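PDB 1HE9: exoenzyme S from Pseudomonas aeruginosa, which is delivered by type III secretion into eukaryotic cells, ADP-ribosylates host proteins there, and carries the GTPase-activating domain described here. Local coordinates for residues M3-A8 with I54-Q59; K14-A19 with T49-I54; R73-I78 with T106-Q111. All blocks are in the same frame, centred on the assembly; numbering follows the deposited sequence.

Contact 1. Residues M3-A8 with I54-Q59; sequences MVLQQA and IRAGSQ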
HETATM    1  N   MSE A   3      -4.130   7.761   4.266  1.00 78.33           N
HETATM    2  CA  MSE A   3      -2.863   8.227   3.725  1.00 73.63           C
HETATM    3  C   MSE A   3      -1.927   7.062   3.450  1.00 66.93           C
HETATM    4  O   MSE A   3      -1.038   7.208   2.650  1.00 64.05           O
HETATM    5  CB  MSE A   3      -2.151   9.186   4.709  1.00 77.56           C
HETATM    6  CG  MSE A   3      -3.040   9.965   5.691  1.00 79.27           C
HETATM    7 SE   MSE A   3      -3.688   9.015   7.116  1.00 81.68          SE
HETATM    8  CE  MSE A   3      -2.504   9.457   8.453  1.00 78.93           C
ATOM      9  N   VAL A   4      -2.114   5.910   4.095  1.00 61.32           N
ATOM     10  CA  VAL A   4      -1.183   4.809   3.857  1.00 58.11           C
ATOM     11  C   VAL A   4      -1.562   4.121   2.598  1.00 54.72           C
ATOM     12  O   VAL A   4      -0.689   3.755   1.824  1.00 53.06           O
ATOM     13  CB  VAL A   4      -1.042   3.808   5.087  1.00 57.39           C
ATOM     14  CG1 VAL A   4      -1.695   4.407   6.295  1.00 59.57           C
ATOM     15  CG2 VAL A   4      -1.529   2.418   4.772  1.00 55.88           C
ATOM     16  N   LEU A   5      -2.864   3.968   2.383  1.00 53.67           N
ATOM     17  CA  LEU A   5      -3.374   3.388   1.141  1.00 51.10           C
ATOM     18  C   LEU A   5      -2.870   4.309  -0.021  1.00 48.24           C
ATOM     19  O   LEU A   5      -2.420   3.826  -1.037  1.00 45.77           O
ATOM     20  CB  LEU A   5      -4.913   3.332   1.198  1.00 52.45           C
ATOM     21  CG  LEU A   5      -5.766   2.200   1.825  1.00 53.83           C
ATOM     22  CD1 LEU A   5      -5.038   0.853   1.898  1.00 49.96           C
ATOM     23  CD2 LEU A   5      -6.293   2.684   3.158  1.00 53.33           C
ATOM     24  N   GLN A   6      -2.923   5.625   0.153  1.00 46.75           N
ATOM     25  CA  GLN A   6      -2.431   6.564  -0.837  1.00 48.86           C
ATOM     26  C   GLN A   6      -0.954   6.437  -1.128  1.00 51.19           C
ATOM     27  O   GLN A   6      -0.542   6.526  -2.297  1.00 53.39           O
ATOM     28  CB  GLN A   6      -2.760   7.989  -0.393  1.00 49.73           C
ATOM     29  CG  GLN A   6      -4.252   8.272  -0.534  1.00 53.05           C
ATOM     30  CD  GLN A   6      -4.734   9.556   0.100  1.00 54.03           C
ATOM     31  OE1 GLN A   6      -5.938   9.722   0.290  1.00 54.92           O
ATOM     32  NE2 GLN A   6      -3.820  10.482   0.374  1.00 56.04           N
ATOM     33  N   GLN A   7      -0.149   6.247  -0.069  1.00 52.89           N
ATOM     34  CA  GLN A   7       1.275   6.168  -0.289  1.00 53.15           C
ATOM     35  C   GLN A   7       1.643   4.909  -1.055  1.00 50.09           C
ATOM     36  O   GLN A   7       2.670   4.869  -1.773  1.00 49.83           O
ATOM     37  CB  GLN A   7       2.053   6.483   1.019  1.00 58.54           C
ATOM     38  CG  GLN A   7       2.923   7.744   0.855  1.00 65.03           C
ATOM     39  CD  GLN A   7       2.172   9.050   1.136  1.00 69.35           C
ATOM     40  OE1 GLN A   7       2.514  10.094   0.590  1.00 69.61           O
ATOM     41  NE2 GLN A   7       1.154   8.975   1.976  1.00 71.86           N
ATOM     42  N   ALA A   8       0.775   3.921  -1.027  1.00 47.16           N
ATOM     43  CA  ALA A   8       1.068   2.748  -1.844  1.00 44.12           C
ATOM     44  C   ALA A   8       0.572   2.825  -3.348  1.00 41.44           C
ATOM     45  O   ALA A   8       0.845   1.947  -4.133  1.00 40.12           O
ATOM     46  CB  ALA A   8       0.553   1.481  -1.165  1.00 43.73           C
ATOM     47  N   ILE A  54      -5.919   0.877  -6.263  1.00 31.88           N
ATOM     48  CA  ILE A  54      -6.310   2.127  -6.862  1.00 29.97           C
ATOM     49  C   ILE A  54      -7.615   2.599  -6.223  1.00 30.04           C
ATOM     50  O   ILE A  54      -7.745   3.764  -5.892  1.00 29.61           O
ATOM     51  CB  ILE A  54      -6.483   1.988  -8.375  1.00 30.92           C
ATOM     52  CG1 ILE A  54      -5.095   1.640  -8.991  1.00 29.60           C
ATOM     53  CG2 ILE A  54      -7.091   3.278  -8.934  1.00 25.32           C
ATOM     54  CD1 ILE A  54      -5.046   1.054 -10.435  1.00 25.17           C
ATOM     55  N   ARG A  55      -8.570   1.705  -6.007  1.00 31.64           N
ATOM     56  CA  ARG A  55      -9.852   2.114  -5.422  1.00 31.53           C
ATOM     57  C   ARG A  55      -9.712   2.729  -4.037  1.00 33.48           C
ATOM     58  O   ARG A  55     -10.426   3.675  -3.727  1.00 35.36           O
ATOM     59  CB  ARG A  55     -10.785   0.920  -5.358  1.00 34.22           C
ATOM     60  CG  ARG A  55     -12.177   1.163  -4.664  1.00 38.08           C
ATOM     61  CD  ARG A  55     -12.768  -0.193  -4.257  1.00 37.28           C
ATOM     62  NE  ARG A  55     -14.183  -0.184  -4.640  1.00 48.44           N
ATOM     63  CZ  ARG A  55     -15.010  -1.230  -4.794  1.00 48.21           C
ATOM     64  NH1 ARG A  55     -14.589  -2.486  -4.594  1.00 46.15           N
ATOM     65  NH2 ARG A  55     -16.297  -1.009  -5.145  1.00 47.82           N
ATOM     66  N   ALA A  56      -8.794   2.207  -3.224  1.00 34.41           N
ATOM     67  CA  ALA A  56      -8.541   2.735  -1.877  1.00 32.67           C
ATOM     68  C   ALA A  56      -7.568   3.911  -1.855  1.00 34.20           C
ATOM     69  O   ALA A  56      -7.788   4.901  -1.147  1.00 36.03           O
ATOM     70  CB  ALA A  56      -7.996   1.619  -0.973  1.00 32.00           C
ATOM     71  N   GLY A  57      -6.525   3.827  -2.669  1.00 33.20           N
ATOM     72  CA  GLY A  57      -5.503   4.847  -2.604  1.00 32.54           C
ATOM     73  C   GLY A  57      -5.448   6.007  -3.558  1.00 35.63           C
ATOM     74  O   GLY A  57      -4.596   6.879  -3.354  1.00 36.74           O
ATOM     75  N   SER A  58      -6.337   6.089  -4.533  1.00 34.01           N
ATOM     76  CA  SER A  58      -6.218   7.199  -5.433  1.00 30.71           C
ATOM     77  C   SER A  58      -6.955   8.427  -4.915  1.00 32.45           C
ATOM     78  O   SER A  58      -7.944   8.331  -4.170  1.00 31.85           O
ATOM     79  CB  SER A  58      -6.689   6.762  -6.829  1.00 32.16           C
ATOM     80  OG  SER A  58      -6.951   7.856  -7.713  1.00 26.73           O
ATOM     81  N   GLN A  59      -6.469   9.599  -5.290  1.00 33.63           N
ATOM     82  CA  GLN A  59      -7.145  10.798  -4.852  1.00 38.65           C
ATOM     83  C   GLN A  59      -7.983  11.351  -6.013  1.00 39.78           C
ATOM     84  O   GLN A  59      -8.573  12.428  -5.894  1.00 41.16           O
ATOM     85  CB  GLN A  59      -6.132  11.851  -4.389  1.00 41.62           C
ATOM     86  CG  GLN A  59      -5.368  11.531  -3.074  1.00 47.66           C
ATOM     87  CD  GLN A  59      -4.309  12.600  -2.790  1.00 52.45           C
ATOM     88  OE1 GLN A  59      -3.143  12.454  -3.179  1.00 53.90           O
ATOM     89  NE2 GLN A  59      -4.732  13.711  -2.170  1.00 55.54           N
TER

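Contact 2. Residues K14-A19 with T49-I54; sequences KGLDKA and TALAGI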
ATOM      1  N   LYS A  14       2.607  -2.065 -10.753  1.00 49.07           N
ATOM      2  CA  LYS A  14       3.313  -3.322 -10.971  1.00 50.38           C
ATOM      3  C   LYS A  14       2.286  -4.470 -11.002  1.00 49.80           C
ATOM      4  O   LYS A  14       2.459  -5.478 -11.719  1.00 50.50           O
ATOM      5  CB  LYS A  14       4.450  -3.461  -9.920  1.00 55.57           C
ATOM      6  CG  LYS A  14       5.446  -2.216  -9.983  1.00 60.63           C
ATOM      7  CD  LYS A  14       6.775  -2.337  -9.150  1.00 66.35           C
ATOM      8  CE  LYS A  14       6.667  -2.205  -7.554  1.00 68.26           C
ATOM      9  NZ  LYS A  14       7.981  -2.454  -6.779  1.00 69.35           N
ATOM     10  N   GLY A  15       1.183  -4.284 -10.273  1.00 46.90           N
ATOM     11  CA  GLY A  15       0.104  -5.273 -10.293  1.00 45.12           C
ATOM     12  C   GLY A  15      -0.555  -5.327 -11.670  1.00 44.61           C
ATOM     13  O   GLY A  15      -0.761  -6.404 -12.242  1.00 46.38           O
ATOM     14  N   LEU A  16      -0.878  -4.151 -12.192  1.00 43.72           N
ATOM     15  CA  LEU A  16      -1.457  -4.019 -13.509  1.00 44.03           C
ATOM     16  C   LEU A  16      -0.436  -4.729 -14.464  1.00 47.17           C
ATOM     17  O   LEU A  16      -0.787  -5.619 -15.254  1.00 48.47           O
ATOM     18  CB  LEU A  16      -1.630  -2.515 -13.779  1.00 39.97           C
ATOM     19  CG  LEU A  16      -3.054  -1.962 -13.594  1.00 39.81           C
ATOM     20  CD1 LEU A  16      -3.945  -2.789 -12.688  1.00 34.85           C
ATOM     21  CD2 LEU A  16      -2.963  -0.603 -13.169  1.00 39.63           C
ATOM     22  N   ASP A  17       0.850  -4.408 -14.350  1.00 48.22           N
ATOM     23  CA  ASP A  17       1.817  -5.081 -15.221  1.00 48.80           C
ATOM     24  C   ASP A  17       1.769  -6.582 -15.154  1.00 48.33           C
ATOM     25  O   ASP A  17       1.776  -7.213 -16.176  1.00 48.01           O
ATOM     26  CB  ASP A  17       3.243  -4.705 -14.913  1.00 48.04           C
ATOM     27  CG  ASP A  17       3.549  -3.278 -15.238  1.00 51.40           C
ATOM     28  OD1 ASP A  17       2.803  -2.596 -16.043  1.00 51.37           O
ATOM     29  OD2 ASP A  17       4.588  -2.875 -14.653  1.00 49.41           O
ATOM     30  N   LYS A  18       1.740  -7.163 -13.966  1.00 50.13           N
ATOM     31  CA  LYS A  18       1.710  -8.612 -13.861  1.00 52.03           C
ATOM     32  C   LYS A  18       0.434  -9.254 -14.372  1.00 52.62           C
ATOM     33  O   LYS A  18       0.299 -10.473 -14.306  1.00 54.39           O
ATOM     34  CB  LYS A  18       1.885  -9.018 -12.411  1.00 55.91           C
ATOM     35  CG  LYS A  18       3.258  -8.669 -11.850  1.00 61.32           C
ATOM     36  CD  LYS A  18       3.348  -8.948 -10.319  1.00 65.08           C
ATOM     37  CE  LYS A  18       4.718  -9.594  -9.890  1.00 67.22           C
ATOM     38  NZ  LYS A  18       5.982  -8.833 -10.246  1.00 67.27           N
ATOM     39  N   ALA A  19      -0.493  -8.436 -14.857  1.00 51.78           N
ATOM     40  CA  ALA A  19      -1.779  -8.903 -15.332  1.00 50.52           C
ATOM     41  C   ALA A  19      -1.861  -8.903 -16.846  1.00 50.41           C
ATOM     42  O   ALA A  19      -2.874  -9.326 -17.395  1.00 49.78           O
ATOM     43  CB  ALA A  19      -2.883  -7.998 -14.763  1.00 49.70           C
ATOM     44  N   THR A  49      -5.913  -7.139  -6.987  1.00 40.66           N
ATOM     45  CA  THR A  49      -5.194  -6.521  -5.884  1.00 39.88           C
ATOM     46  C   THR A  49      -4.804  -5.111  -6.321  1.00 38.19           C
ATOM     47  O   THR A  49      -4.967  -4.141  -5.588  1.00 37.91           O
ATOM     48  CB  THR A  49      -3.987  -7.402  -5.567  1.00 44.29           C
ATOM     49  OG1 THR A  49      -4.301  -8.248  -4.444  1.00 48.88           O
ATOM     50  CG2 THR A  49      -2.745  -6.584  -5.338  1.00 45.42           C
ATOM     51  N   ALA A  50      -4.341  -4.987  -7.549  1.00 35.60           N
ATOM     52  CA  ALA A  50      -3.987  -3.672  -8.036  1.00 34.30           C
ATOM     53  C   ALA A  50      -5.204  -2.753  -8.055  1.00 34.10           C
ATOM     54  O   ALA A  50      -5.121  -1.627  -7.573  1.00 32.67           O
ATOM     55  CB  ALA A  50      -3.402  -3.769  -9.422  1.00 36.58           C
ATOM     56  N   LEU A  51      -6.319  -3.216  -8.634  1.00 32.38           N
ATOM     57  CA  LEU A  51      -7.546  -2.402  -8.712  1.00 30.44           C
ATOM     58  C   LEU A  51      -8.034  -2.042  -7.324  1.00 30.07           C
ATOM     59  O   LEU A  51      -8.445  -0.902  -7.095  1.00 29.76           O
ATOM     60  CB  LEU A  51      -8.674  -3.108  -9.492  1.00 31.48           C
ATOM     61  CG  LEU A  51      -8.387  -3.502 -10.938  1.00 30.34           C
ATOM     62  CD1 LEU A  51      -9.459  -4.433 -11.490  1.00 33.71           C
ATOM     63  CD2 LEU A  51      -8.286  -2.291 -11.737  1.00 30.47           C
ATOM     64  N   ALA A  52      -8.003  -2.985  -6.385  1.00 32.09           N
ATOM     65  CA  ALA A  52      -8.387  -2.631  -5.010  1.00 30.95           C
ATOM     66  C   ALA A  52      -7.451  -1.504  -4.482  1.00 30.89           C
ATOM     67  O   ALA A  52      -7.918  -0.605  -3.790  1.00 32.64           O
ATOM     68  CB  ALA A  52      -8.297  -3.825  -4.120  1.00 32.64           C
ATOM     69  N   GLY A  53      -6.163  -1.499  -4.852  1.00 28.99           N
ATOM     70  CA  GLY A  53      -5.251  -0.455  -4.363  1.00 28.22           C
ATOM     71  C   GLY A  53      -5.555   0.903  -4.997  1.00 31.99           C
ATOM     72  O   GLY A  53      -5.440   1.984  -4.387  1.00 31.86           O
ATOM     73  N   ILE A  54      -5.919   0.877  -6.263  1.00 31.88           N
ATOM     74  CA  ILE A  54      -6.310   2.127  -6.862  1.00 29.97           C
ATOM     75  C   ILE A  54      -7.615   2.599  -6.223  1.00 30.04           C
ATOM     76  O   ILE A  54      -7.745   3.764  -5.892  1.00 29.61           O
ATOM     77  CB  ILE A  54      -6.483   1.988  -8.375  1.00 30.92           C
ATOM     78  CG1 ILE A  54      -5.095   1.640  -8.991  1.00 29.60           C
ATOM     79  CG2 ILE A  54      -7.091   3.278  -8.934  1.00 25.32           C
ATOM     80  CD1 ILE A  54      -5.046   1.054 -10.435  1.00 25.17           C
TER

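Contact 3. Residues R73-I78 with T106-Q111; sequences RSIGGI and TDQLHQ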
ATOM      1  N   ARG A  73     -17.318  -5.960 -11.727  1.00 42.94           N
ATOM      2  CA  ARG A  73     -17.826  -6.470 -13.004  1.00 43.41           C
ATOM      3  C   ARG A  73     -17.862  -7.989 -13.011  1.00 44.01           C
ATOM      4  O   ARG A  73     -16.898  -8.622 -12.634  1.00 45.94           O
ATOM      5  CB  ARG A  73     -16.947  -5.993 -14.140  1.00 43.65           C
ATOM      6  CG  ARG A  73     -17.376  -6.543 -15.461  1.00 38.67           C
ATOM      7  CD  ARG A  73     -16.816  -5.719 -16.548  1.00 37.95           C
ATOM      8  NE  ARG A  73     -17.033  -4.288 -16.388  1.00 37.29           N
ATOM      9  CZ  ARG A  73     -16.399  -3.414 -17.146  1.00 35.41           C
ATOM     10  NH1 ARG A  73     -15.566  -3.910 -18.054  1.00 34.72           N
ATOM     11  NH2 ARG A  73     -16.560  -2.100 -16.981  1.00 35.27           N
ATOM     12  N   SER A  74     -18.971  -8.594 -13.408  1.00 44.44           N
ATOM     13  CA  SER A  74     -19.039 -10.057 -13.373  1.00 46.69           C
ATOM     14  C   SER A  74     -18.378 -10.612 -14.608  1.00 44.68           C
ATOM     15  O   SER A  74     -18.587 -10.137 -15.728  1.00 46.51           O
ATOM     16  CB  SER A  74     -20.495 -10.523 -13.313  1.00 48.65           C
ATOM     17  OG  SER A  74     -21.149  -9.855 -14.373  1.00 51.73           O
ATOM     18  N   ILE A  75     -17.546 -11.613 -14.346  1.00 44.10           N
ATOM     19  CA  ILE A  75     -16.760 -12.367 -15.320  1.00 45.45           C
ATOM     20  C   ILE A  75     -17.392 -13.755 -15.226  1.00 46.57           C
ATOM     21  O   ILE A  75     -17.166 -14.510 -14.247  1.00 44.47           O
ATOM     22  CB  ILE A  75     -15.258 -12.454 -14.864  1.00 43.72           C
ATOM     23  CG1 ILE A  75     -14.678 -11.020 -14.683  1.00 42.34           C
ATOM     24  CG2 ILE A  75     -14.475 -13.373 -15.806  1.00 42.12           C
ATOM     25  CD1 ILE A  75     -14.952 -10.052 -15.845  1.00 36.12           C
ATOM     26  N   GLY A  76     -18.211 -14.067 -16.233  1.00 48.51           N
ATOM     27  CA  GLY A  76     -18.935 -15.330 -16.248  1.00 52.46           C
ATOM     28  C   GLY A  76     -19.847 -15.453 -15.028  1.00 53.02           C
ATOM     29  O   GLY A  76     -19.849 -16.467 -14.310  1.00 52.88           O
ATOM     30  N   GLY A  77     -20.597 -14.389 -14.764  1.00 54.55           N
ATOM     31  CA  GLY A  77     -21.484 -14.391 -13.618  1.00 57.89           C
ATOM     32  C   GLY A  77     -20.834 -14.100 -12.266  1.00 60.26           C
ATOM     33  O   GLY A  77     -21.536 -13.696 -11.342  1.00 62.57           O
ATOM     34  N   ILE A  78     -19.531 -14.342 -12.113  1.00 59.82           N
ATOM     35  CA  ILE A  78     -18.820 -14.044 -10.861  1.00 57.94           C
ATOM     36  C   ILE A  78     -17.991 -12.755 -11.034  1.00 55.98           C
ATOM     37  O   ILE A  78     -17.380 -12.525 -12.078  1.00 56.35           O
ATOM     38  CB  ILE A  78     -17.881 -15.173 -10.489  1.00 59.59           C
ATOM     39  CG1 ILE A  78     -18.695 -16.403 -10.158  1.00 62.76           C
ATOM     40  CG2 ILE A  78     -17.141 -14.864  -9.257  1.00 59.88           C
ATOM     41  CD1 ILE A  78     -17.843 -17.662 -10.104  1.00 64.11           C
ATOM     42  N   THR A 106     -13.508 -14.985 -21.218  1.00 59.32           N
ATOM     43  CA  THR A 106     -12.292 -14.584 -21.918  1.00 56.64           C
ATOM     44  C   THR A 106     -12.503 -13.281 -22.601  1.00 55.90           C
ATOM     45  O   THR A 106     -11.670 -12.398 -22.520  1.00 58.43           O
ATOM     46  CB  THR A 106     -11.864 -15.664 -22.945  1.00 57.55           C
ATOM     47  OG1 THR A 106     -10.759 -16.393 -22.401  1.00 56.26           O
ATOM     48  CG2 THR A 106     -11.497 -15.065 -24.318  1.00 56.55           C
ATOM     49  N   ASP A 107     -13.618 -13.152 -23.287  1.00 54.33           N
ATOM     50  CA  ASP A 107     -13.949 -11.886 -23.946  1.00 52.27           C
ATOM     51  C   ASP A 107     -14.071 -10.774 -22.917  1.00 51.81           C
ATOM     52  O   ASP A 107     -13.724  -9.628 -23.186  1.00 50.18           O
ATOM     53  CB  ASP A 107     -15.254 -12.070 -24.667  1.00 56.01           C
ATOM     54  CG  ASP A 107     -15.218 -13.221 -25.624  1.00 59.71           C
ATOM     55  OD1 ASP A 107     -14.143 -13.923 -25.745  1.00 58.54           O
ATOM     56  OD2 ASP A 107     -16.261 -13.485 -26.194  1.00 62.41           O
ATOM     57  N   GLN A 108     -14.599 -11.112 -21.741  1.00 49.83           N
ATOM     58  CA  GLN A 108     -14.860 -10.124 -20.720  1.00 48.29           C
ATOM     59  C   GLN A 108     -13.545  -9.660 -20.180  1.00 48.20           C
ATOM     60  O   GLN A 108     -13.341  -8.459 -20.080  1.00 48.01           O
ATOM     61  CB  GLN A 108     -15.776 -10.703 -19.618  1.00 48.50           C
ATOM     62  CG  GLN A 108     -17.282 -10.675 -19.968  1.00 49.23           C
ATOM     63  CD  GLN A 108     -18.137 -11.777 -19.305  1.00 52.94           C
ATOM     64  OE1 GLN A 108     -18.065 -12.052 -18.105  1.00 58.75           O
ATOM     65  NE2 GLN A 108     -18.962 -12.393 -20.110  1.00 57.45           N
ATOM     66  N   LEU A 109     -12.654 -10.604 -19.872  1.00 46.89           N
ATOM     67  CA  LEU A 109     -11.336 -10.287 -19.347  1.00 46.06           C
ATOM     68  C   LEU A 109     -10.531  -9.399 -20.326  1.00 46.95           C
ATOM     69  O   LEU A 109      -9.746  -8.509 -19.919  1.00 47.13           O
ATOM     70  CB  LEU A 109     -10.587 -11.585 -19.004  1.00 44.06           C
ATOM     71  CG  LEU A 109     -11.052 -12.297 -17.722  1.00 43.58           C
ATOM     72  CD1 LEU A 109     -10.276 -13.589 -17.596  1.00 42.58           C
ATOM     73  CD2 LEU A 109     -10.842 -11.407 -16.457  1.00 40.58           C
ATOM     74  N   HIS A 110     -10.750  -9.597 -21.623  1.00 46.28           N
ATOM     75  CA  HIS A 110     -10.039  -8.785 -22.606  1.00 46.46           C
ATOM     76  C   HIS A 110     -10.558  -7.345 -22.489  1.00 44.34           C
ATOM     77  O   HIS A 110      -9.804  -6.389 -22.555  1.00 46.49           O
ATOM     78  CB  HIS A 110     -10.282  -9.270 -24.072  1.00 46.99           C
ATOM     79  CG  HIS A 110      -9.717 -10.644 -24.427  1.00 49.30           C
ATOM     80  ND1 HIS A 110      -9.980 -11.240 -25.623  1.00 49.69           N
ATOM     81  CD2 HIS A 110      -8.924 -11.488 -23.721  1.00 48.39           C
ATOM     82  CE1 HIS A 110      -9.367 -12.431 -25.661  1.00 49.22           C
ATOM     83  NE2 HIS A 110      -8.730 -12.594 -24.529  1.00 46.71           N
ATOM     84  N   GLN A 111     -11.869  -7.190 -22.358  1.00 44.51           N
ATOM     85  CA  GLN A 111     -12.483  -5.854 -22.269  1.00 43.25           C
ATOM     86  C   GLN A 111     -11.950  -5.136 -20.996  1.00 41.94           C
ATOM     87  O   GLN A 111     -11.641  -3.962 -21.005  1.00 41.84           O
ATOM     88  CB  GLN A 111     -14.020  -6.026 -22.229  1.00 43.61           C
ATOM     89  CG  GLN A 111     -14.831  -4.716 -22.057  1.00 45.37           C
ATOM     90  CD  GLN A 111     -14.355  -3.707 -23.061  1.00 47.87           C
ATOM     91  OE1 GLN A 111     -13.870  -4.113 -24.115  1.00 49.70           O
ATOM     92  NE2 GLN A 111     -14.449  -2.401 -22.751  1.00 46.50           N
TER
HETATM   93  O   HOH W   1     -15.506  -6.637 -19.196  1.00 43.46           O
HETATM   94  O   HOH W   2     -20.879 -12.309 -16.353  1.00 53.29           O

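Contact 1. Residues M3-A8 with I54-Q59
The amides of Gln6 and Gln59 lie stacked, their planes only 7° apart, although the two side chains cross at about a right angle. Gln59 CG comes over one face of the Gln6 amide, 3.8 Å from Gln6 CD, and Gln59 CD sits 3.8 Å from Gln6 NE2. Both chains run extended beyond CG, which carries each amide far enough from its backbone to meet the other.

Behind the stack the backbones almost touch: Gln6 CA and Gly57 CA are 3.9 Å apart, a spacing made possible by the lack of a side chain on Gly57, whose CA packs 3.6 Å from Leu5 O. Gly57 O receives a CA-H···O contact from Gln6 CA (3.3 Å, 149° at the hydrogen), and Gln6 CG lies 3.2 Å from the same oxygen. Leu5 CG rests on Ala56 CB at 3.6 Å.

This joins helix 2-7 to the C-terminal end of helix 43-57, where Ser58 and Gln59 are tied to Glu126 of helix 101-130. Leu5 also packs on Leu5 of the second subunit. Since no conventional hydrogen bond spans the two segments, the direct contact between them probably rests on close packing, amide stacking and the CA-H···O contact.

Contact 2. Residues K14-A19 with T49-I54
Leu16 CD1 presses on Ala50 CB at 3.5 Å, the closest approach between the two segments. The CB of Ala50 points toward the opposing segment and also lies 3.8 Å from Leu16 N and 3.9 Å from Gly15 CA. Without a side chain on Gly15, the helices come together until Gly15 CA and Ala50 CA are 4.9 Å apart.

The other branch of Leu16 works separately. Leu16 CD2 reaches Ile54 CD1 at 3.8 Å, one turn further along helix 43-57, so one branch of the fork goes to Ala50, the other to Ile54. Ile54 offers this methyl because its chain is extended at chi2 (163°), and the two side chains cross at about a right angle. Leu16 is modelled with chi1 -101° and chi2 23°, off the staggered values, which may reflect strain or the limits of the model.

Here helix 9-17 lies against helix 43-57 within the helical bundle of the GTPase-activating domain, whose long helix 101-130 also packs on Leu16 through Val116 and Arg120. Helix 43-57 also carries Arg45, nearer its N-terminal end, a residue seen to bind GDP in another structure of the protein; no GDP is bound here.

Looser is the outlying touch of Leu16 CD1 on Leu51 CD2, 4.5 Å apart; Leu51 also packs on Leu70 and Leu71 of helix 61-72. On the solvent side the character changes altogether: Lys14 and Lys18 are exposed and make no contact with residues 49-54, though Lys18 touches Ser46 earlier in that helix, while Asp17 turns to a salt bridge with Arg120.

Contact 3. Residues R73-I78 with T106-Q111
Gln108 reaches across from helix 101-130 to the turn at Ile75 and Gly76. Starting at its base, Gln108 CB packs 3.9 Å from Ile75 CD1, the two side chains sliding past each other in opposite directions. CG stands anti to the carbonyl carbon (chi1 -82°), and from there the extended chain brings CD close to the backbone of Ser74 and Gly76. At the tip, Gln108 OE1 accepts a hydrogen bond from Gly76 N, 2.8 Å long and fairly straight at 161°, with the donor tilted 19° from the carbonyl plane. The same oxygen lies 3.1 Å from Ile75 CA. It is also 3.1 Å from Ser74 O, a pairing of two acceptors that is probably unfavourable. A water bound by Gly77 N gives Gln108 OE1 a further, weak bond, and Gln108 NE2 turns back to a weak one with Glu104 of its own helix.

The turn is of type I', running from Ile75 to Ile78 and joining strands 74-75 and 78-79 into a tight two-residue beta hairpin. Gly76 and Gly77 occupy its corners, both with positive phi, as this turn type requires. The N-H of Gly76 at the bend makes the one direct hydrogen bond between the two segments.

Ile75 CG2 meets Leu109 CG at 4.1 Å, the side chains crossing at about a right angle, and Leu80 touches both side chains. Further along, Arg73 NH1 approaches Gln111 CG at 4.1 Å and is linked to Gln108 O through a water that lies 3.0 Å from Arg73 NH1. The main partner of Arg73 is Glu115, to which NH1 forms a salt bridge; Gln111 NE2 bonds to the same carboxylate oxygen, Glu115 OE2.

Contacts 1 and 2 share helix 43-57 and have Ile54 in common, with centres about 12 Å apart. Their other halves, helices 2-7 and 9-17, follow one another in the chain, so the N-terminal region is laid along a single helix, and the chain span closed by contact 2 falls within that closed by contact 1. Contact 3 comes later in sequence, its centre about 17 Å from that of contact 2 and about 26 Å from that of contact 1, on the opposite side of the chain's centre from contact 1. It fixes the hairpin to helix 101-130. Of the three, only contacts 1 and 2 lie at the subunit interface.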